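Local coordinates for protein mitochondrial import inner membrane translocase subunit TIM21 (Saccharomyces cerevisiae, PDB 2CIU) that helps import transit-peptide-bearing proteins across the mitochondrial inner membrane as a TIM23-complex subunit, here its intermembrane-space domain, that keeps TOM and TIM23 in close contact, at residues A[15-29]-A[76-88]. Numbering follows the deposited sequence.
Sequences VSMVEKNKDIRSLLQ and FHVESKKKIALVH
The Phe76 ring meets Val15 obliquely, its CE1 lying 3.9 Å from Val15 CB, while Val87 CB of the partner strand covers one ring face off-centre and Phe11 packs edge-to-face. The second flat group, the Arg25 guanidinium, donates through NH1, from its edge and in its plane, to Glu19 O, tying the two helices together; NE forms a salt bridge with Asp32 and NH2 bonds to the backbone O of Glu38. Between these groups Val78 forks: CG2, anti to its carbonyl carbon, touches Val15 CG2 and Val18 CG1, whereas CG1 meets Leu28 CD1 at 3.9 Å. The other Leu28 methyl, CD2, rests 3.7 Å from Ala85 CB. At the hairpin turn Ser80 OG donates to Leu28 O (2.6 Å), the donor tilted 17° from the carbonyl plane, and accepts from Lys82 N and Lys83 N (2.9 Å for the latter) in an ST turn and ST motif. On the exposed side a water bridges Gln29 OE1 and Lys82 NZ; Lys83 NZ turns to Pro110 O. Val15, Val18 and Leu28 thus cover the hairpin of this NTF2-clan domain with an apolar layer, beside which three bonds fix the buried Ser80 hydroxyl's rotation and link turn to Schellman motif.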
loop_
_atom_site.group_PDB
_atom_site.type_symbol
_atom_site.label_atom_id
_atom_site.label_comp_id
_atom_site.label_asym_id
_atom_site.label_seq_id
_atom_site.Cartn_x
_atom_site.Cartn_y
_atom_site.Cartn_z
ATOM N N VAL A 15 -2.098 2.866 -4.807
ATOM C CA VAL A 15 -0.935 3.728 -4.930
ATOM C C VAL A 15 -1.374 5.183 -5.085
ATOM O O VAL A 15 -0.683 6.100 -4.635
ATOM C CB VAL A 15 -0.028 3.281 -6.111
ATOM C CG1 VAL A 15 -0.680 3.621 -7.452
ATOM C CG2 VAL A 15 1.337 3.922 -5.977
ATOM N N SER A 16 -2.535 5.395 -5.694
ATOM C CA SER A 16 -3.025 6.757 -5.855
ATOM C C SER A 16 -3.363 7.367 -4.503
ATOM O O SER A 16 -3.101 8.545 -4.262
ATOM C CB SER A 16 -4.235 6.779 -6.783
ATOM O OG SER A 16 -3.837 6.416 -8.093
ATOM N N MET A 17 -3.932 6.566 -3.604
ATOM C CA MET A 17 -4.265 7.046 -2.267
ATOM C C MET A 17 -3.009 7.425 -1.492
ATOM O O MET A 17 -2.970 8.430 -0.789
ATOM C CB MET A 17 -4.981 5.963 -1.472
ATOM C CG MET A 17 -6.341 5.583 -1.968
ATOM S SD MET A 17 -6.898 4.181 -0.980
ATOM C CE MET A 17 -6.780 4.881 0.617
ATOM N N VAL A 18 -1.988 6.586 -1.599
ATOM C CA VAL A 18 -0.735 6.815 -0.906
ATOM C C VAL A 18 -0.051 8.089 -1.380
ATOM O O VAL A 18 0.391 8.910 -0.579
ATOM C CB VAL A 18 0.215 5.624 -1.129
ATOM C CG1 VAL A 18 1.564 5.887 -0.463
ATOM C CG2 VAL A 18 -0.434 4.354 -0.598
ATOM N N GLU A 19 0.026 8.230 -2.695
ATOM C CA GLU A 19 0.679 9.368 -3.327
ATOM C C GLU A 19 0.037 10.707 -2.996
ATOM O O GLU A 19 0.726 11.723 -2.893
ATOM C CB GLU A 19 0.687 9.162 -4.841
ATOM C CG GLU A 19 1.275 10.305 -5.635
ATOM C CD GLU A 19 1.131 10.076 -7.114
ATOM O OE1 GLU A 19 -0.018 9.904 -7.575
ATOM O OE2 GLU A 19 2.163 10.064 -7.815
ATOM N N LYS A 20 -1.281 10.711 -2.826
ATOM C CA LYS A 20 -1.996 11.951 -2.529
ATOM C C LYS A 20 -2.075 12.274 -1.044
ATOM O O LYS A 20 -2.553 13.339 -0.658
ATOM C CB LYS A 20 -3.412 11.897 -3.113
ATOM N N ASN A 21 -1.595 11.367 -0.199
ATOM C CA ASN A 21 -1.661 11.597 1.236
ATOM C C ASN A 21 -0.533 12.494 1.730
ATOM O O ASN A 21 0.637 12.112 1.688
ATOM C CB ASN A 21 -1.630 10.260 1.982
ATOM C CG ASN A 21 -1.801 10.428 3.468
ATOM O OD1 ASN A 21 -0.895 10.879 4.163
ATOM N ND2 ASN A 21 -2.983 10.076 3.968
ATOM N N LYS A 22 -0.893 13.685 2.206
ATOM C CA LYS A 22 0.090 14.642 2.704
ATOM C C LYS A 22 1.042 14.088 3.760
ATOM O O LYS A 22 2.253 14.323 3.699
ATOM C CB LYS A 22 -0.617 15.882 3.266
ATOM N N ASP A 23 0.503 13.362 4.734
ATOM C CA ASP A 23 1.345 12.796 5.785
ATOM C C ASP A 23 2.356 11.803 5.231
ATOM O O ASP A 23 3.512 11.803 5.647
ATOM C CB ASP A 23 0.496 12.102 6.854
ATOM C CG ASP A 23 -0.208 13.085 7.776
ATOM O OD1 ASP A 23 0.389 14.130 8.106
ATOM O OD2 ASP A 23 -1.352 12.802 8.188
ATOM N N ILE A 24 1.920 10.957 4.302
ATOM C CA ILE A 24 2.817 9.966 3.710
ATOM C C ILE A 24 3.907 10.660 2.896
ATOM O O ILE A 24 5.081 10.273 2.953
ATOM C CB ILE A 24 2.065 8.977 2.790
ATOM C CG1 ILE A 24 1.039 8.175 3.600
ATOM C CG2 ILE A 24 3.063 8.031 2.127
ATOM C CD1 ILE A 24 1.655 7.373 4.715
ATOM N N ARG A 25 3.525 11.691 2.147
ATOM C CA ARG A 25 4.515 12.412 1.356
ATOM C C ARG A 25 5.567 13.013 2.283
ATOM O O ARG A 25 6.740 13.081 1.938
ATOM C CB ARG A 25 3.854 13.517 0.526
ATOM C CG ARG A 25 2.928 13.002 -0.563
ATOM C CD ARG A 25 2.519 14.128 -1.518
ATOM N NE ARG A 25 3.632 14.543 -2.368
ATOM C CZ ARG A 25 3.990 13.928 -3.490
ATOM N NH1 ARG A 25 3.322 12.865 -3.917
ATOM N NH2 ARG A 25 5.025 14.376 -4.191
ATOM N N SER A 26 5.142 13.438 3.468
ATOM C CA SER A 26 6.063 14.011 4.435
ATOM C C SER A 26 6.999 12.931 4.970
ATOM O O SER A 26 8.191 13.172 5.143
ATOM C CB SER A 26 5.286 14.651 5.590
ATOM O OG SER A 26 6.168 15.247 6.524
ATOM N N LEU A 27 6.457 11.741 5.237
ATOM C CA LEU A 27 7.279 10.643 5.732
ATOM C C LEU A 27 8.310 10.231 4.686
ATOM O O LEU A 27 9.412 9.800 5.020
ATOM C CB LEU A 27 6.405 9.430 6.098
ATOM C CG LEU A 27 5.396 9.624 7.237
ATOM C CD1 LEU A 27 4.619 8.320 7.455
ATOM C CD2 LEU A 27 6.117 10.035 8.505
ATOM N N LEU A 28 7.951 10.370 3.413
ATOM C CA LEU A 28 8.852 10.014 2.323
ATOM C C LEU A 28 9.824 11.153 2.027
ATOM O O LEU A 28 10.712 11.008 1.194
ATOM C CB LEU A 28 8.057 9.689 1.060
ATOM C CG LEU A 28 7.294 8.362 1.038
ATOM C CD1 LEU A 28 6.356 8.340 -0.161
ATOM C CD2 LEU A 28 8.281 7.203 0.983
ATOM N N GLN A 29 9.644 12.266 2.729
ATOM C CA GLN A 29 10.492 13.437 2.561
ATOM C C GLN A 29 10.502 13.882 1.104
ATOM O O GLN A 29 11.561 14.141 0.522
ATOM C CB GLN A 29 11.910 13.128 3.047
ATOM C CG GLN A 29 11.973 12.876 4.552
ATOM C CD GLN A 29 13.364 12.541 5.038
ATOM O OE1 GLN A 29 14.353 13.105 4.564
ATOM N NE2 GLN A 29 13.451 11.630 6.009
ATOM N N PHE A 76 3.358 -3.464 -2.021
ATOM C CA PHE A 76 4.107 -2.778 -3.068
ATOM C C PHE A 76 4.886 -1.640 -2.431
ATOM O O PHE A 76 4.753 -1.377 -1.240
ATOM C CB PHE A 76 3.174 -2.273 -4.193
ATOM C CG PHE A 76 2.160 -1.259 -3.756
ATOM C CD1 PHE A 76 2.470 0.103 -3.728
ATOM C CD2 PHE A 76 0.879 -1.660 -3.390
ATOM C CE1 PHE A 76 1.513 1.042 -3.346
ATOM C CE2 PHE A 76 -0.080 -0.728 -3.008
ATOM C CZ PHE A 76 0.233 0.628 -2.987
ATOM N N HIS A 77 5.727 -0.974 -3.212
ATOM C CA HIS A 77 6.512 0.106 -2.662
ATOM C C HIS A 77 6.264 1.403 -3.383
ATOM O O HIS A 77 5.836 1.401 -4.531
ATOM C CB HIS A 77 8.010 -0.184 -2.784
ATOM C CG HIS A 77 8.484 -1.330 -1.944
ATOM N ND1 HIS A 77 8.496 -2.634 -2.392
ATOM C CD2 HIS A 77 8.979 -1.360 -0.685
ATOM C CE1 HIS A 77 8.984 -3.416 -1.443
ATOM N NE2 HIS A 77 9.286 -2.667 -0.400
ATOM N N VAL A 78 6.547 2.496 -2.680
ATOM C CA VAL A 78 6.455 3.843 -3.235
ATOM C C VAL A 78 7.793 4.450 -2.839
ATOM O O VAL A 78 8.182 4.435 -1.666
ATOM C CB VAL A 78 5.282 4.654 -2.649
ATOM C CG1 VAL A 78 5.337 6.096 -3.172
ATOM C CG2 VAL A 78 3.952 4.011 -3.059
ATOM N N GLU A 79 8.509 4.970 -3.829
ATOM C CA GLU A 79 9.838 5.509 -3.602
ATOM C C GLU A 79 10.020 6.973 -3.973
ATOM O O GLU A 79 9.597 7.396 -5.046
ATOM C CB GLU A 79 10.854 4.683 -4.400
ATOM C CG GLU A 79 12.283 5.223 -4.311
ATOM C CD GLU A 79 13.283 4.465 -5.161
ATOM O OE1 GLU A 79 14.450 4.903 -5.216
ATOM O OE2 GLU A 79 12.929 3.439 -5.777
ATOM N N SER A 80 10.639 7.731 -3.074
ATOM C CA SER A 80 10.959 9.137 -3.343
ATOM C C SER A 80 12.473 9.146 -3.497
ATOM O O SER A 80 13.124 8.118 -3.326
ATOM C CB SER A 80 10.571 10.040 -2.170
ATOM O OG SER A 80 11.367 9.761 -1.028
ATOM N N LYS A 81 13.046 10.300 -3.821
ATOM C CA LYS A 81 14.497 10.376 -3.964
ATOM C C LYS A 81 15.221 10.100 -2.636
ATOM O O LYS A 81 16.424 9.831 -2.620
ATOM C CB LYS A 81 14.903 11.763 -4.476
ATOM C CG LYS A 81 14.428 12.071 -5.885
ATOM C CD LYS A 81 14.640 13.545 -6.210
ATOM C CE LYS A 81 13.975 13.922 -7.525
ATOM N NZ LYS A 81 13.926 15.401 -7.701
ATOM N N LYS A 82 14.493 10.161 -1.524
ATOM C CA LYS A 82 15.121 9.949 -0.225
ATOM C C LYS A 82 14.679 8.721 0.565
ATOM O O LYS A 82 15.424 8.247 1.422
ATOM C CB LYS A 82 14.919 11.184 0.655
ATOM C CG LYS A 82 15.342 12.481 -0.012
ATOM C CD LYS A 82 15.392 13.641 0.961
ATOM C CE LYS A 82 16.631 13.553 1.839
ATOM N NZ LYS A 82 16.932 14.849 2.512
ATOM N N LYS A 83 13.491 8.203 0.280
ATOM C CA LYS A 83 12.978 7.066 1.048
ATOM C C LYS A 83 12.170 6.065 0.236
ATOM O O LYS A 83 11.653 6.374 -0.836
ATOM C CB LYS A 83 12.077 7.590 2.169
ATOM C CG LYS A 83 12.712 8.609 3.097
ATOM C CD LYS A 83 13.768 7.996 4.003
ATOM C CE LYS A 83 13.150 7.105 5.061
ATOM N NZ LYS A 83 14.169 6.671 6.062
ATOM N N ILE A 84 12.056 4.847 0.763
ATOM C CA ILE A 84 11.247 3.827 0.122
ATOM C C ILE A 84 10.245 3.345 1.167
ATOM O O ILE A 84 10.628 2.985 2.284
ATOM C CB ILE A 84 12.084 2.634 -0.361
ATOM C CG1 ILE A 84 12.991 3.073 -1.512
ATOM C CG2 ILE A 84 11.169 1.506 -0.821
ATOM C CD1 ILE A 84 13.875 1.965 -2.060
ATOM N N ALA A 85 8.965 3.365 0.813
ATOM C CA ALA A 85 7.929 2.907 1.729
ATOM C C ALA A 85 7.424 1.549 1.268
ATOM O O ALA A 85 7.459 1.235 0.081
ATOM C CB ALA A 85 6.761 3.904 1.753
ATOM N N LEU A 86 6.995 0.730 2.226
ATOM C CA LEU A 86 6.387 -0.550 1.916
ATOM C C LEU A 86 4.917 -0.334 2.242
ATOM O O LEU A 86 4.587 0.127 3.327
ATOM C CB LEU A 86 6.958 -1.670 2.797
ATOM C CG LEU A 86 6.240 -3.024 2.684
ATOM C CD1 LEU A 86 6.208 -3.521 1.248
ATOM C CD2 LEU A 86 6.974 -4.021 3.550
ATOM N N VAL A 87 4.039 -0.641 1.296
ATOM C CA VAL A 87 2.603 -0.465 1.486
ATOM C C VAL A 87 1.964 -1.839 1.557
ATOM O O VAL A 87 2.260 -2.709 0.739
ATOM C CB VAL A 87 1.967 0.310 0.298
ATOM C CG1 VAL A 87 0.478 0.518 0.526
ATOM C CG2 VAL A 87 2.670 1.656 0.126
ATOM N N HIS A 88 1.108 -2.036 2.556
ATOM C CA HIS A 88 0.406 -3.302 2.723
ATOM C C HIS A 88 -1.082 -3.013 2.582
ATOM O O HIS A 88 -1.596 -2.088 3.202
ATOM C CB HIS A 88 0.667 -3.875 4.119
ATOM C CG HIS A 88 -0.242 -5.010 4.473
ATOM N ND1 HIS A 88 0.033 -6.318 4.137
ATOM C CD2 HIS A 88 -1.454 -5.022 5.075
ATOM C CE1 HIS A 88 -0.973 -7.087 4.514
ATOM N NE2 HIS A 88 -1.887 -6.325 5.085
HETATM O O HOH W 1 14.906 15.578 3.925
#